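Adenine phosphoribosyltransferase, putative (Trypanosoma brucei brucei, PDB 5VN4) probably catalyses transfer of the phosphoribosyl group of 5-phospho-alpha-D-ribose 1-diphosphate to adenine, giving AMP and diphosphate in purine salvage. Local coordinates at residues L15-T20 against N205-T210; N147-L152 against G174-E179. One frame throughout, in Å; residues are numbered along the deposited sequence.

Interaction 1. Residues L15-T20 against N205-T210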
loop_
_atom_site.group_PDB
_atom_site.type_symbol
_atom_site.label_atom_id
_atom_site.label_comp_id
_atom_site.label_asym_id
_atom_site.label_seq_id
_atom_site.Cartn_x
_atom_site.Cartn_y
_atom_site.Cartn_z
ATOM N N LEU A 15 15.541 -1.473 23.823
ATOM C CA LEU A 15 14.825 -0.777 24.885
ATOM C C LEU A 15 13.725 -1.735 25.326
ATOM O O LEU A 15 13.446 -2.709 24.612
ATOM C CB LEU A 15 14.200 0.511 24.353
ATOM C CG LEU A 15 15.158 1.620 23.909
ATOM C CD1 LEU A 15 14.389 2.751 23.228
ATOM C CD2 LEU A 15 15.973 2.164 25.086
ATOM N N PRO A 16 13.083 -1.523 26.475
ATOM C CA PRO A 16 12.035 -2.466 26.909
ATOM C C PRO A 16 10.948 -2.633 25.853
ATOM O O PRO A 16 10.292 -1.670 25.444
ATOM C CB PRO A 16 11.510 -1.837 28.207
ATOM C CG PRO A 16 12.702 -1.077 28.759
ATOM C CD PRO A 16 13.399 -0.528 27.525
ATOM N N ASN A 17 10.786 -3.876 25.392
ATOM C CA ASN A 17 9.820 -4.237 24.354
ATOM C C ASN A 17 10.032 -3.480 23.041
ATOM O O ASN A 17 9.088 -3.250 22.284
ATOM C CB ASN A 17 8.372 -4.174 24.843
ATOM C CG ASN A 17 7.872 -5.527 25.282
ATOM O OD1 ASN A 17 8.327 -6.550 24.774
ATOM N ND2 ASN A 17 6.933 -5.549 26.221
ATOM N N TYR A 18 11.278 -3.118 22.741
ATOM C CA TYR A 18 11.651 -2.527 21.455
ATOM C C TYR A 18 12.770 -3.389 20.891
ATOM O O TYR A 18 13.897 -3.348 21.395
ATOM C CB TYR A 18 12.100 -1.073 21.628
ATOM C CG TYR A 18 11.835 -0.163 20.434
ATOM C CD1 TYR A 18 11.894 -0.637 19.128
ATOM C CD2 TYR A 18 11.519 1.180 20.627
ATOM C CE1 TYR A 18 11.643 0.204 18.053
ATOM C CE2 TYR A 18 11.273 2.035 19.560
ATOM C CZ TYR A 18 11.337 1.535 18.271
ATOM O OH TYR A 18 11.095 2.367 17.202
ATOM N N PHE A 19 12.447 -4.192 19.877
ATOM C CA PHE A 19 13.356 -5.175 19.300
ATOM C C PHE A 19 13.757 -4.765 17.890
ATOM O O PHE A 19 12.937 -4.236 17.136
ATOM C CB PHE A 19 12.682 -6.548 19.208
ATOM C CG PHE A 19 12.310 -7.141 20.542
ATOM C CD1 PHE A 19 11.115 -6.798 21.172
ATOM C CD2 PHE A 19 13.153 -8.048 21.166
ATOM C CE1 PHE A 19 10.774 -7.357 22.406
ATOM C CE2 PHE A 19 12.815 -8.610 22.389
ATOM C CZ PHE A 19 11.623 -8.259 23.013
ATOM N N THR A 20 15.014 -5.037 17.538
ATOM C CA THR A 20 15.517 -4.787 16.196
ATOM C C THR A 20 16.526 -5.881 15.860
ATOM O O THR A 20 16.985 -6.609 16.739
ATOM C CB THR A 20 16.116 -3.376 16.106
ATOM O OG1 THR A 20 16.362 -3.034 14.738
ATOM C CG2 THR A 20 17.413 -3.277 16.900
ATOM N N ASN A 205 2.664 -4.799 27.492
ATOM C CA ASN A 205 3.277 -6.088 27.191
ATOM C C ASN A 205 3.343 -6.397 25.691
ATOM O O ASN A 205 3.594 -7.552 25.320
ATOM C CB ASN A 205 2.601 -7.218 27.982
ATOM C CG ASN A 205 1.248 -7.582 27.439
ATOM O OD1 ASN A 205 0.625 -6.811 26.708
ATOM N ND2 ASN A 205 0.781 -8.770 27.796
ATOM N N VAL A 206 3.177 -5.397 24.827
ATOM C CA VAL A 206 3.145 -5.609 23.381
ATOM C C VAL A 206 4.534 -5.302 22.823
ATOM O O VAL A 206 4.965 -4.142 22.872
ATOM C CB VAL A 206 2.082 -4.738 22.703
ATOM C CG1 VAL A 206 2.190 -4.878 21.179
ATOM C CG2 VAL A 206 0.697 -5.127 23.186
ATOM N N PRO A 207 5.245 -6.280 22.270
ATOM C CA PRO A 207 6.551 -5.976 21.666
ATOM C C PRO A 207 6.412 -5.141 20.401
ATOM O O PRO A 207 5.495 -5.338 19.597
ATOM C CB PRO A 207 7.130 -7.359 21.344
ATOM C CG PRO A 207 6.357 -8.317 22.218
ATOM C CD PRO A 207 4.969 -7.725 22.318
ATOM N N PHE A 208 7.330 -4.187 20.242
ATOM C CA PHE A 208 7.574 -3.514 18.972
ATOM C C PHE A 208 8.762 -4.201 18.315
ATOM O O PHE A 208 9.811 -4.360 18.943
ATOM C CB PHE A 208 7.943 -2.044 19.195
ATOM C CG PHE A 208 6.764 -1.117 19.403
ATOM C CD1 PHE A 208 5.693 -1.464 20.211
ATOM C CD2 PHE A 208 6.772 0.140 18.823
ATOM C CE1 PHE A 208 4.635 -0.572 20.403
ATOM C CE2 PHE A 208 5.729 1.036 19.006
ATOM C CZ PHE A 208 4.656 0.684 19.804
ATOM N N VAL A 209 8.608 -4.585 17.051
ATOM C CA VAL A 209 9.662 -5.253 16.296
ATOM C C VAL A 209 9.893 -4.457 15.019
ATOM O O VAL A 209 9.038 -4.449 14.127
ATOM C CB VAL A 209 9.282 -6.703 15.974
ATOM C CG1 VAL A 209 10.329 -7.345 15.072
ATOM C CG2 VAL A 209 9.084 -7.504 17.261
ATOM N N THR A 210 11.032 -3.767 14.932
ATOM C CA THR A 210 11.385 -3.025 13.728
ATOM C C THR A 210 12.702 -3.574 13.211
ATOM O O THR A 210 13.710 -3.539 13.922
ATOM C CB THR A 210 11.491 -1.519 13.990
ATOM O OG1 THR A 210 12.488 -1.255 14.982
ATOM C CG2 THR A 210 10.160 -0.954 14.463
HETATM O O HOH W 1 6.107 -8.305 26.943
#
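Asn17 meets Pro207 with its side chain and Phe208 with its backbone O, where a type II turn from Leu15 to Tyr18 delivers the chain into strand 18-21. Its carboxamide lies alongside the proline, OD1 3.6 Å from Pro207 CA, while ND2 reaches back to Ser204 O and to a water that in turn donates to Asn205 O. The backbone O of Asn17 accepts the first inter-strand bond from Phe208 N (2.9 Å), the donor tilted out of the carbonyl plane. From here the two strands run parallel, Tyr18 beside Phe208 and Phe19 beside Val209.

Tyr18 turns to the same face as Phe208. With CG anti to the backbone N (chi1 -150°), its ring stands so that Phe208 CB lies over one face, and the phenylalanine directs its edge toward the face of the tyrosine, centroids 6.0 Å apart and planes at 59°. The tyrosine's own edge is occupied at CE1 by Thr210 OG1, 3.5 Å away and in the ring plane. Ile157 and helix 192-197 also pack on this side.

Phe19 works on the other face. Its N donates a nearly straight bond to Phe208 O (2.8 Å) and its O accepts from Thr210 N. The ring lies beside Pro207, CE1 to CB 3.8 Å, and CB meets Val209 CG2.

At Thr20 the side chain takes over the pairing: OG1 donates to Thr210 O (2.8 Å), adding a fourth bond to the three from the backbones.

As a worked case of parallel pairing, the contact joins an N-terminal strand to one from far along the chain. Regular amide bonds fix the register, aromatic packing fills the buried face, the Phe208 side chain about 8 Å from the bound ribose 5-phosphate, and a water-mediated asparagine link and a direct threonine bond close the two ends.

Interaction 2. Residues N147-L152 against G174-E179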
loop_
_atom_site.group_PDB
_atom_site.type_symbol
_atom_site.label_atom_id
_atom_site.label_comp_id
_atom_site.label_asym_id
_atom_site.label_seq_id
_atom_site.Cartn_x
_atom_site.Cartn_y
_atom_site.Cartn_z
ATOM N N ASN A 147 -12.383 -11.312 19.712
ATOM C CA ASN A 147 -11.740 -12.614 19.654
ATOM C C ASN A 147 -10.562 -12.641 18.693
ATOM O O ASN A 147 -9.963 -13.702 18.488
ATOM C CB ASN A 147 -12.777 -13.688 19.310
ATOM C CG ASN A 147 -13.812 -13.842 20.404
ATOM O OD1 ASN A 147 -13.466 -13.929 21.579
ATOM N ND2 ASN A 147 -15.084 -13.836 20.032
ATOM N N SER A 148 -10.208 -11.501 18.112
ATOM C CA SER A 148 -9.125 -11.435 17.148
ATOM C C SER A 148 -7.781 -11.271 17.850
ATOM O O SER A 148 -7.689 -10.725 18.954
ATOM C CB SER A 148 -9.354 -10.264 16.194
ATOM O OG SER A 148 -10.617 -10.382 15.550
ATOM N N ARG A 149 -6.738 -11.767 17.191
ATOM C CA ARG A 149 -5.355 -11.590 17.623
ATOM C C ARG A 149 -4.635 -10.884 16.484
ATOM O O ARG A 149 -4.396 -11.483 15.428
ATOM C CB ARG A 149 -4.717 -12.939 17.956
ATOM C CG ARG A 149 -5.234 -13.545 19.267
ATOM C CD ARG A 149 -4.711 -14.955 19.502
ATOM N NE ARG A 149 -3.284 -15.066 19.214
ATOM C CZ ARG A 149 -2.316 -14.785 20.082
ATOM N NH1 ARG A 149 -2.613 -14.369 21.307
ATOM N NH2 ARG A 149 -1.046 -14.919 19.719
ATOM N N VAL A 150 -4.306 -9.610 16.686
ATOM C CA VAL A 150 -3.892 -8.770 15.571
ATOM C C VAL A 150 -2.443 -8.307 15.686
ATOM O O VAL A 150 -1.875 -8.171 16.776
ATOM C CB VAL A 150 -4.854 -7.576 15.368
ATOM C CG1 VAL A 150 -6.296 -8.052 15.318
ATOM C CG2 VAL A 150 -4.670 -6.550 16.452
ATOM N N VAL A 151 -1.854 -8.050 14.523
ATOM C CA VAL A 151 -0.562 -7.386 14.402
ATOM C C VAL A 151 -0.798 -6.071 13.678
ATOM O O VAL A 151 -1.492 -6.047 12.658
ATOM C CB VAL A 151 0.432 -8.259 13.610
ATOM C CG1 VAL A 151 1.684 -7.466 13.213
ATOM C CG2 VAL A 151 0.797 -9.493 14.407
ATOM N N LEU A 152 -0.237 -4.982 14.208
ATOM C CA LEU A 152 -0.203 -3.693 13.519
ATOM C C LEU A 152 1.113 -3.582 12.759
ATOM O O LEU A 152 2.173 -3.877 13.319
ATOM C CB LEU A 152 -0.273 -2.555 14.539
ATOM C CG LEU A 152 -1.632 -2.320 15.191
ATOM C CD1 LEU A 152 -1.469 -1.417 16.411
ATOM C CD2 LEU A 152 -2.604 -1.729 14.198
ATOM N N GLY A 174 -11.785 -4.336 21.414
ATOM C CA GLY A 174 -11.457 -5.277 22.466
ATOM C C GLY A 174 -10.555 -6.409 22.041
ATOM O O GLY A 174 -10.456 -7.412 22.747
ATOM N N ALA A 175 -9.880 -6.275 20.906
ATOM C CA ALA A 175 -9.069 -7.354 20.370
ATOM C C ALA A 175 -7.736 -7.454 21.106
ATOM O O ALA A 175 -7.302 -6.529 21.802
ATOM C CB ALA A 175 -8.796 -7.114 18.887
ATOM N N THR A 176 -7.079 -8.598 20.943
ATOM C CA THR A 176 -5.746 -8.799 21.496
ATOM C C THR A 176 -4.714 -8.270 20.509
ATOM O O THR A 176 -4.708 -8.666 19.337
ATOM C CB THR A 176 -5.508 -10.281 21.778
ATOM O OG1 THR A 176 -6.393 -10.708 22.821
ATOM C CG2 THR A 176 -4.065 -10.522 22.211
ATOM N N LEU A 177 -3.858 -7.363 20.973
ATOM C CA LEU A 177 -2.765 -6.847 20.159
ATOM C C LEU A 177 -1.539 -7.706 20.444
ATOM O O LEU A 177 -0.994 -7.680 21.554
ATOM C CB LEU A 177 -2.512 -5.373 20.469
ATOM C CG LEU A 177 -1.365 -4.713 19.694
ATOM C CD1 LEU A 177 -1.538 -4.868 18.181
ATOM C CD2 LEU A 177 -1.226 -3.246 20.067
ATOM N N VAL A 178 -1.129 -8.495 19.451
ATOM C CA VAL A 178 -0.028 -9.432 19.645
ATOM C C VAL A 178 1.318 -8.733 19.519
ATOM O O VAL A 178 2.222 -8.953 20.333
ATOM C CB VAL A 178 -0.170 -10.598 18.651
ATOM C CG1 VAL A 178 1.006 -11.561 18.770
ATOM C CG2 VAL A 178 -1.487 -11.323 18.875
ATOM N N GLU A 179 1.480 -7.893 18.501
ATOM C CA GLU A 179 2.777 -7.316 18.204
ATOM C C GLU A 179 2.561 -6.115 17.308
ATOM O O GLU A 179 1.571 -6.034 16.570
ATOM C CB GLU A 179 3.655 -8.349 17.485
ATOM C CG GLU A 179 5.072 -7.937 17.222
ATOM C CD GLU A 179 5.965 -9.133 16.993
ATOM O OE1 GLU A 179 6.263 -9.844 17.976
ATOM O OE2 GLU A 179 6.368 -9.360 15.839
HETATM O O HOH W 2 -8.607 -11.728 21.328
HETATM O O HOH W 3 -5.254 -13.795 23.513
#
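Strand residues 149-152 and 176-179 run parallel, their axes crossing at -50°, with Val150 N giving a nearly linear bond to Thr176 O (2.8 Å) and Val150 O accepting from Val178 N (2.8 Å). The register then slips: Val178, in a helix-like backbone conformation, is the extra residue of a beta bulge, and Leu152 N reaches Glu179 O at a longer 3.2 Å.

Leu177 and Val150 share one face. Leu177 CD1 approaches Val150 CG2 at 4.0 Å and Leu152 CD1 at 3.9 Å, the leucine side chain crossing those of Val150 and Leu152 at about a right angle beneath helix 161-172. Across the sheet, Val178 CG2 sits over the centre of the Arg149 guanidinium, 3.7 Å from NH2, a tentative stacking since it holds for one of two modelled conformers. In this conformer a bend at chi3 (44°) folds the group back over the valine, and NE is held by Pro80 O. Near the start, a water joins Ser148 O to Thr176 OG1.

This is the beta-alpha-beta crossover of the phosphoribosyltransferase core, helix 161-172 bridging the strands. Leucine and valine seal its helix-covered face; the bulge carries a cost, since the buried Glu179 N finds no partner.

In the fold
Both interactions are parallel strand pairings in one mixed sheet, and both are largely buried. Strands 176-182 and 208-213 are neighbours, so the two contacts touch directly: Val206 CG2 packs on Leu177 O, and Val209 CG2 on the Glu179 carboxylate carbon, CD. Interaction 2 belongs to the central crossover, with aliphatic packing against a helix; strand 149-153 leads into the segment that binds ribose 5-phosphate. Interaction 1 extends the same sheet with an N-terminal strand, and relies instead on aromatic rings and on threonine and asparagine bonds. Over these residues its pairing stays regular, whereas interaction 2 takes up a bulge. Each has a more accessible, water-bridged beginning, at Asn205 and at Thr176.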